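Local coordinates for sterol carrier protein 2 (Thermus thermophilus, PDB 2CX7) that probably binds sterols or other lipids and carries them between membranes, at residues 23-28 with 116-121; 32-37 with 50-55; 73-78 with 104-109. One frame throughout, in Å; residues are numbered along the deposited sequence.

Contact 1 of 3, residues 23-28 with 116-121; sequences RKAAST and AQAAQE
Ala25 sets its single methyl on the backbone of the helix that holds Ala118, and this small knob buries more surface here than any other residue. Its CB lies 3.7 Å from Ala118 CA, close enough that the two chains approach to 4.7 Å between the CA atoms of Ala25 and Ala118. With only a methyl on Ala25 and on Ala118, neither side chain holds the two backbones apart. Beside this point Ala26 CB meets Ala118 CB at 3.9 Å, so the Ala118 methyl is shared by two successive residues of the other segment. Gln117 closes in from the helix turn, its CG anti to the backbone N (chi1 -170°) and its chain running out straight, which carries OE1 to 3.7 Å from Ala25 CB. No direct hydrogen bond crosses the contact. A water does this work instead, donating to Ala25 O at 2.8 Å and accepting from Ala118 N at 2.9 Å; it thus links a carbonyl near the end of one helix with an amide in the first turn of the other. Ala26 is already out of helical geometry, and the chain turns there toward strand 32-37. The contact is plain packing at the periphery of the domain, joining the end of helix 20-25 to the start of helix 116-127, where Glu121 also reaches Ala21 and Tyr22.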
loop_
_atom_site.group_PDB
_atom_site.type_symbol
_atom_site.label_atom_id
_atom_site.label_comp_id
_atom_site.label_asym_id
_atom_site.label_seq_id
_atom_site.Cartn_x
_atom_site.Cartn_y
_atom_site.Cartn_z
ATOM N N ARG A 23 -7.257 -10.496 6.997
ATOM C CA ARG A 23 -7.020 -10.829 8.397
ATOM C C ARG A 23 -6.305 -12.172 8.523
ATOM O O ARG A 23 -5.375 -12.310 9.312
ATOM C CB ARG A 23 -8.354 -10.869 9.150
ATOM C CG ARG A 23 -8.244 -10.642 10.656
ATOM C CD ARG A 23 -9.613 -10.753 11.284
ATOM N NE ARG A 23 -10.532 -9.772 10.714
ATOM C CZ ARG A 23 -11.835 -9.971 10.570
ATOM N NH1 ARG A 23 -12.369 -11.121 10.948
ATOM N NH2 ARG A 23 -12.602 -9.019 10.054
ATOM N N LYS A 24 -6.742 -13.157 7.743
ATOM C CA LYS A 24 -6.129 -14.483 7.770
ATOM C C LYS A 24 -4.729 -14.451 7.161
ATOM O O LYS A 24 -3.773 -14.943 7.763
ATOM C CB LYS A 24 -6.992 -15.494 7.004
ATOM C CG LYS A 24 -8.306 -15.845 7.675
ATOM C CD LYS A 24 -9.005 -16.996 6.949
ATOM C CE LYS A 24 -10.340 -17.333 7.596
ATOM N NZ LYS A 24 -11.301 -16.195 7.520
ATOM N N ALA A 25 -4.611 -13.853 5.976
ATOM C CA ALA A 25 -3.334 -13.764 5.266
ATOM C C ALA A 25 -2.211 -13.061 6.020
ATOM O O ALA A 25 -1.038 -13.434 5.897
ATOM C CB ALA A 25 -3.541 -13.080 3.918
ATOM N N ALA A 26 -2.563 -12.040 6.794
ATOM C CA ALA A 26 -1.576 -11.273 7.536
ATOM C C ALA A 26 -1.575 -11.562 9.038
ATOM O O ALA A 26 -1.113 -10.740 9.824
ATOM C CB ALA A 26 -1.817 -9.776 7.294
ATOM N N SER A 27 -2.072 -12.732 9.430
ATOM C CA SER A 27 -2.152 -13.080 10.850
ATOM C C SER A 27 -0.873 -12.864 11.668
ATOM O O SER A 27 -0.945 -12.459 12.826
ATOM C CB SER A 27 -2.644 -14.524 11.020
ATOM O OG SER A 27 -1.754 -15.458 10.436
ATOM N N THR A 28 0.294 -13.115 11.081
ATOM C CA THR A 28 1.534 -12.927 11.825
ATOM C C THR A 28 2.377 -11.766 11.309
ATOM O O THR A 28 3.566 -11.660 11.603
ATOM C CB THR A 28 2.369 -14.223 11.824
ATOM O OG1 THR A 28 2.511 -14.694 10.482
ATOM C CG2 THR A 28 1.679 -15.301 12.663
ATOM N N ALA A 116 3.387 -12.900 0.588
ATOM C CA ALA A 116 2.826 -12.630 -0.730
ATOM C C ALA A 116 1.292 -12.612 -0.734
ATOM O O ALA A 116 0.677 -11.775 -1.395
ATOM C CB ALA A 116 3.353 -13.668 -1.734
ATOM N N GLN A 117 0.665 -13.520 0.007
ATOM C CA GLN A 117 -0.785 -13.555 0.034
ATOM C C GLN A 117 -1.355 -12.301 0.712
ATOM O O GLN A 117 -2.379 -11.764 0.288
ATOM C CB GLN A 117 -1.264 -14.810 0.758
ATOM C CG GLN A 117 -2.755 -15.052 0.630
ATOM C CD GLN A 117 -3.192 -16.310 1.352
ATOM O OE1 GLN A 117 -2.953 -16.463 2.551
ATOM N NE2 GLN A 117 -3.835 -17.220 0.625
ATOM N N ALA A 118 -0.701 -11.847 1.775
ATOM C CA ALA A 118 -1.155 -10.651 2.474
ATOM C C ALA A 118 -1.069 -9.473 1.501
ATOM O O ALA A 118 -1.952 -8.613 1.471
ATOM C CB ALA A 118 -0.277 -10.384 3.713
ATOM N N ALA A 119 -0.005 -9.443 0.699
ATOM C CA ALA A 119 0.182 -8.371 -0.275
ATOM C C ALA A 119 -0.941 -8.416 -1.313
ATOM O O ALA A 119 -1.521 -7.386 -1.672
ATOM C CB ALA A 119 1.549 -8.507 -0.956
ATOM N N GLN A 120 -1.244 -9.615 -1.803
ATOM C CA GLN A 120 -2.309 -9.776 -2.783
ATOM C C GLN A 120 -3.626 -9.281 -2.186
ATOM O O GLN A 120 -4.410 -8.603 -2.858
ATOM C CB GLN A 120 -2.428 -11.247 -3.203
ATOM C CG GLN A 120 -1.255 -11.761 -4.014
ATOM C CD GLN A 120 -1.317 -13.265 -4.234
ATOM O OE1 GLN A 120 -1.326 -14.046 -3.280
ATOM N NE2 GLN A 120 -1.359 -13.676 -5.495
ATOM N N GLU A 121 -3.868 -9.602 -0.916
ATOM C CA GLU A 121 -5.100 -9.166 -0.267
ATOM C C GLU A 121 -5.127 -7.652 -0.025
ATOM O O GLU A 121 -6.169 -7.012 -0.191
ATOM C CB GLU A 121 -5.313 -9.909 1.061
ATOM C CG GLU A 121 -5.756 -11.367 0.921
ATOM C CD GLU A 121 -7.040 -11.522 0.113
ATOM O OE1 GLU A 121 -7.854 -10.577 0.089
ATOM O OE2 GLU A 121 -7.238 -12.597 -0.490
HETATM O O HOH W 1 0.694 -13.521 3.727
#

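Contact 2 of 3, residues 32-37 with 50-55; sequences SLALAV and AVVLDL
Leu33 and Leu53 face each other as an antiparallel hydrogen-bonded pair, gripping one another through both backbone groups. Leu53 N reaches Leu33 O at 2.8 Å in a practically straight bond (179°), and Leu33 N returns one to Leu53 O at 2.9 Å. Two residues on, Leu35 and Val51 repeat the exchange, with Leu35 N 2.9 Å from Val51 O. Between these pairs Ala34 and Val52 form a non-hydrogen-bonded pair, their chains drawn to 4.2 Å between CA atoms; there Ala34 CA lends its hydrogen to Val51 O, a common supplement in antiparallel sheets.

The side chains sort by alternation. Leu33, Leu35, Val51 and Leu53 project from one face, Ala34, Ala36, Ala50 and Val52 from the other. On the leucine face Leu33 CD2 stands 4.3 Å from Leu53 CD1, while Leu55 reaches back along the strand to put CD1 4.1 Å from Leu33 CB. On the alanine face the Val52 torsion (chi1 -176°) places CG2 beside the backbone N, and this methyl meets Ala34 CB at 4.0 Å. Methyl meets methyl there, as where Ala36 CB faces Ala50 CB.

Further out, Ser32 OG is hydrogen-bonded to Asp73 N, and Asp54 OD1 forms a salt bridge with Arg61. The leucine face is packed by helices: Val51 lies on Trp8 and Ala9, Leu53 on Tyr12 and Leu55 on Leu16, all from helix 6-17, while Leu35 meets Trp83 of helix 80-86. This hairpin supplies two inner strands of the five-stranded sheet, with strand 59-67 beyond 49-56 and the parallel strand 74-78 beyond 32-37.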
loop_
_atom_site.group_PDB
_atom_site.type_symbol
_atom_site.label_atom_id
_atom_site.label_comp_id
_atom_site.label_asym_id
_atom_site.label_seq_id
_atom_site.Cartn_x
_atom_site.Cartn_y
_atom_site.Cartn_z
ATOM N N SER A 32 5.005 -1.406 9.711
ATOM C CA SER A 32 4.256 -0.380 8.988
ATOM C C SER A 32 4.603 -0.487 7.507
ATOM O O SER A 32 5.679 -0.962 7.144
ATOM C CB SER A 32 4.598 1.014 9.525
ATOM O OG SER A 32 5.997 1.242 9.546
ATOM N N LEU A 33 3.681 -0.063 6.651
ATOM C CA LEU A 33 3.898 -0.125 5.211
ATOM C C LEU A 33 3.462 1.179 4.581
ATOM O O LEU A 33 2.340 1.640 4.810
ATOM C CB LEU A 33 3.080 -1.275 4.596
ATOM C CG LEU A 33 2.975 -1.361 3.065
ATOM C CD1 LEU A 33 4.331 -1.717 2.467
ATOM C CD2 LEU A 33 1.944 -2.440 2.682
ATOM N N ALA A 34 4.348 1.767 3.785
ATOM C CA ALA A 34 4.033 3.007 3.101
ATOM C C ALA A 34 3.909 2.754 1.613
ATOM O O ALA A 34 4.782 2.125 1.000
ATOM C CB ALA A 34 5.116 4.054 3.360
ATOM N N LEU A 35 2.804 3.230 1.046
ATOM C CA LEU A 35 2.551 3.136 -0.382
ATOM C C LEU A 35 2.815 4.570 -0.843
ATOM O O LEU A 35 2.004 5.478 -0.614
ATOM C CB LEU A 35 1.104 2.724 -0.636
ATOM C CG LEU A 35 0.666 1.447 0.087
ATOM C CD1 LEU A 35 -0.754 1.105 -0.331
ATOM C CD2 LEU A 35 1.638 0.298 -0.230
ATOM N N ALA A 36 3.964 4.767 -1.477
ATOM C CA ALA A 36 4.394 6.093 -1.894
ATOM C C ALA A 36 4.286 6.413 -3.382
ATOM O O ALA A 36 4.634 5.592 -4.237
ATOM C CB ALA A 36 5.827 6.317 -1.427
ATOM N N VAL A 37 3.802 7.623 -3.657
ATOM C CA VAL A 37 3.650 8.155 -5.009
ATOM C C VAL A 37 4.776 9.162 -5.211
ATOM O O VAL A 37 4.943 10.073 -4.397
ATOM C CB VAL A 37 2.291 8.900 -5.182
ATOM C CG1 VAL A 37 2.200 9.510 -6.586
ATOM C CG2 VAL A 37 1.132 7.945 -4.954
ATOM N N ALA A 50 1.921 9.791 0.192
ATOM C CA ALA A 50 1.946 8.396 0.583
ATOM C C ALA A 50 0.819 8.069 1.538
ATOM O O ALA A 50 0.233 8.958 2.158
ATOM C CB ALA A 50 3.278 8.079 1.247
ATOM N N VAL A 51 0.502 6.784 1.629
ATOM C CA VAL A 51 -0.494 6.310 2.571
ATOM C C VAL A 51 0.336 5.362 3.421
ATOM O O VAL A 51 0.947 4.428 2.901
ATOM C CB VAL A 51 -1.635 5.545 1.900
ATOM C CG1 VAL A 51 -2.485 4.856 2.962
ATOM C CG2 VAL A 51 -2.518 6.513 1.103
ATOM N N VAL A 52 0.375 5.622 4.721
ATOM C CA VAL A 52 1.159 4.811 5.634
ATOM C C VAL A 52 0.204 4.009 6.503
ATOM O O VAL A 52 -0.661 4.574 7.181
ATOM C CB VAL A 52 2.080 5.710 6.493
ATOM C CG1 VAL A 52 2.984 4.860 7.375
ATOM C CG2 VAL A 52 2.920 6.602 5.570
ATOM N N LEU A 53 0.358 2.688 6.446
ATOM C CA LEU A 53 -0.482 1.759 7.189
ATOM C C LEU A 53 0.249 1.150 8.387
ATOM O O LEU A 53 1.345 0.603 8.244
ATOM C CB LEU A 53 -0.929 0.625 6.268
ATOM C CG LEU A 53 -1.519 1.006 4.906
ATOM C CD1 LEU A 53 -1.514 -0.203 3.970
ATOM C CD2 LEU A 53 -2.927 1.542 5.101
ATOM N N ASP A 54 -0.359 1.263 9.561
ATOM C CA ASP A 54 0.190 0.679 10.789
ATOM C C ASP A 54 -0.484 -0.688 10.867
ATOM O O ASP A 54 -1.542 -0.836 11.477
ATOM C CB ASP A 54 -0.198 1.544 11.993
ATOM C CG ASP A 54 0.336 1.002 13.309
ATOM O OD1 ASP A 54 1.064 -0.013 13.305
ATOM O OD2 ASP A 54 0.024 1.601 14.357
ATOM N N LEU A 55 0.123 -1.683 10.228
ATOM C CA LEU A 55 -0.448 -3.024 10.168
ATOM C C LEU A 55 0.071 -3.935 11.274
ATOM O O LEU A 55 1.249 -3.885 11.611
ATOM C CB LEU A 55 -0.136 -3.633 8.797
ATOM C CG LEU A 55 -0.587 -2.802 7.586
ATOM C CD1 LEU A 55 -0.024 -3.380 6.311
ATOM C CD2 LEU A 55 -2.110 -2.752 7.534
#

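Contact 3 of 3, residues 73-78 with 104-109; sequences DFVIEA and LKKGTI
A classic beta bulge interrupts the antiparallel pairing of strands 74-78 and 103-106 at the sheet's edge, Lys105 and Lys106 both standing opposite Val75. Val75 O takes Lys105 N at 2.8 Å, the N-H bent to 139°, and a weak second bond from Lys106 N at 3.4 Å; Val75 N donates to Lys106 O at 3.1 Å. The extra residue swings both lysines to the Val75 side, where Val75 CG1 lies 4.0 Å from Lys105 CB and Val75 CG2 meets Lys106 CB. Across the sheet Ile76 CG1 touches Leu104 CD1.

Glu77 stretches outward, CG anti to the backbone N (chi1 169°), bringing its carboxylate to a salt bridge with Lys105 NZ, although the exact place of OE2 is doubtful; the main partners of the two charges lie outside, Arg38 for Glu77 and Glu103 for Lys105. A glutamine in place of Glu77 would probably leave Arg38 without its negative mate and Lys105 leaning on Glu103. Past the bulge, Gly107 has phi 108° and lies against the Phe74 ring, where a side chain would collide. Thr108 then caps helix 109-112 through OG1 to Ala111 N, while Gly107 CA rests 3.8 Å from Phe74 CD2.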
loop_
_atom_site.group_PDB
_atom_site.type_symbol
_atom_site.label_atom_id
_atom_site.label_comp_id
_atom_site.label_asym_id
_atom_site.label_seq_id
_atom_site.Cartn_x
_atom_site.Cartn_y
_atom_site.Cartn_z
ATOM N N ASP A 73 8.372 0.720 8.032
ATOM C CA ASP A 73 9.264 -0.429 8.021
ATOM C C ASP A 73 9.470 -0.894 6.581
ATOM O O ASP A 73 10.542 -1.359 6.210
ATOM C CB ASP A 73 8.681 -1.562 8.862
ATOM C CG ASP A 73 8.664 -1.231 10.334
ATOM O OD1 ASP A 73 9.731 -0.852 10.868
ATOM O OD2 ASP A 73 7.592 -1.352 10.956
ATOM N N PHE A 74 8.419 -0.782 5.776
ATOM C CA PHE A 74 8.501 -1.147 4.374
ATOM C C PHE A 74 7.966 0.020 3.565
ATOM O O PHE A 74 6.946 0.608 3.916
ATOM C CB PHE A 74 7.678 -2.402 4.077
ATOM C CG PHE A 74 8.210 -3.643 4.736
ATOM C CD1 PHE A 74 7.884 -3.942 6.054
ATOM C CD2 PHE A 74 9.051 -4.507 4.036
ATOM C CE1 PHE A 74 8.388 -5.090 6.671
ATOM C CE2 PHE A 74 9.563 -5.653 4.637
ATOM C CZ PHE A 74 9.229 -5.946 5.958
ATOM N N VAL A 75 8.667 0.359 2.492
ATOM C CA VAL A 75 8.249 1.449 1.631
ATOM C C VAL A 75 8.259 0.980 0.186
ATOM O O VAL A 75 9.280 0.499 -0.315
ATOM C CB VAL A 75 9.176 2.671 1.773
ATOM C CG1 VAL A 75 8.753 3.765 0.805
ATOM C CG2 VAL A 75 9.119 3.186 3.199
ATOM N N ILE A 76 7.100 1.079 -0.458
ATOM C CA ILE A 76 6.956 0.700 -1.862
ATOM C C ILE A 76 6.572 1.974 -2.600
ATOM O O ILE A 76 5.512 2.559 -2.362
ATOM C CB ILE A 76 5.856 -0.340 -2.083
ATOM C CG1 ILE A 76 6.147 -1.599 -1.263
ATOM C CG2 ILE A 76 5.785 -0.686 -3.577
ATOM C CD1 ILE A 76 5.083 -2.683 -1.399
ATOM N N GLU A 77 7.441 2.387 -3.509
ATOM C CA GLU A 77 7.263 3.621 -4.265
ATOM C C GLU A 77 6.967 3.371 -5.741
ATOM O O GLU A 77 7.436 2.383 -6.319
ATOM C CB GLU A 77 8.541 4.453 -4.111
ATOM C CG GLU A 77 8.674 5.645 -5.023
ATOM C CD GLU A 77 10.086 6.217 -4.973
ATOM O OE1 GLU A 77 10.468 6.755 -3.912
ATOM O OE2 GLU A 77 10.815 6.110 -5.988
ATOM N N ALA A 78 6.223 4.287 -6.355
ATOM C CA ALA A 78 5.873 4.146 -7.762
ATOM C C ALA A 78 5.291 5.436 -8.315
ATOM O O ALA A 78 4.934 6.348 -7.555
ATOM C CB ALA A 78 4.862 3.007 -7.932
ATOM N N LEU A 104 10.594 -1.413 -4.283
ATOM C CA LEU A 104 10.755 -1.588 -2.846
ATOM C C LEU A 104 11.930 -0.716 -2.406
ATOM O O LEU A 104 13.097 -1.067 -2.602
ATOM C CB LEU A 104 11.017 -3.056 -2.515
ATOM C CG LEU A 104 11.042 -3.390 -1.019
ATOM C CD1 LEU A 104 9.650 -3.168 -0.417
ATOM C CD2 LEU A 104 11.479 -4.839 -0.827
ATOM N N LYS A 105 11.609 0.433 -1.823
ATOM C CA LYS A 105 12.618 1.388 -1.373
ATOM C C LYS A 105 13.206 1.084 0.002
ATOM O O LYS A 105 14.346 1.460 0.299
ATOM C CB LYS A 105 12.022 2.792 -1.365
ATOM C CG LYS A 105 11.739 3.356 -2.747
ATOM C CD LYS A 105 13.029 3.611 -3.510
ATOM C CE LYS A 105 12.775 4.478 -4.729
ATOM N NZ LYS A 105 14.009 4.768 -5.520
ATOM N N LYS A 106 12.424 0.425 0.846
ATOM C CA LYS A 106 12.883 0.064 2.187
ATOM C C LYS A 106 12.296 -1.292 2.530
ATOM O O LYS A 106 11.103 -1.535 2.325
ATOM C CB LYS A 106 12.442 1.110 3.213
ATOM C CG LYS A 106 12.964 0.859 4.620
ATOM C CD LYS A 106 12.594 2.015 5.531
ATOM C CE LYS A 106 12.965 1.750 6.981
ATOM N NZ LYS A 106 12.439 2.840 7.855
ATOM N N GLY A 107 13.140 -2.172 3.050
ATOM C CA GLY A 107 12.707 -3.516 3.374
ATOM C C GLY A 107 13.327 -4.441 2.340
ATOM O O GLY A 107 13.832 -3.980 1.311
ATOM N N THR A 108 13.298 -5.740 2.598
ATOM C CA THR A 108 13.877 -6.700 1.669
ATOM C C THR A 108 12.856 -7.704 1.172
ATOM O O THR A 108 11.897 -8.033 1.872
ATOM C CB THR A 108 15.024 -7.506 2.316
ATOM O OG1 THR A 108 14.493 -8.353 3.341
ATOM C CG2 THR A 108 16.056 -6.582 2.917
ATOM N N ILE A 109 13.079 -8.197 -0.040
ATOM C CA ILE A 109 12.213 -9.198 -0.642
ATOM C C ILE A 109 12.189 -10.426 0.258
ATOM O O ILE A 109 11.145 -11.037 0.468
ATOM C CB ILE A 109 12.737 -9.627 -2.029
ATOM C CG1 ILE A 109 12.763 -8.425 -2.972
ATOM C CG2 ILE A 109 11.867 -10.736 -2.592
ATOM C CD1 ILE A 109 13.458 -8.699 -4.290
HETATM O O HOH W 2 13.648 7.065 -7.421
#

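From the N terminus, the chain runs through helix 6-17 into helix 20-25, where contact 1 opens, and then, after a short loop, into strand 32-37. Contact 2 closes first, a hairpin with strand 49-56. Contact 3 follows in series, spanning helices 80-86 and 93-99 before strand 103-106 returns to the edge beside 74-78. Contact 1 closes last, when helix 116-127 meets helix 20-25, and so encloses both others; none cross. Contacts 2 and 3 join directly within the sheet, Ala34 N lying 2.8 Å from Phe74 O, probably hydrogen-bonded, whereas the centre of contact 1 lies about 16 and 17 Å from the centres of contacts 2 and 3, tying the helices at the domain's periphery together.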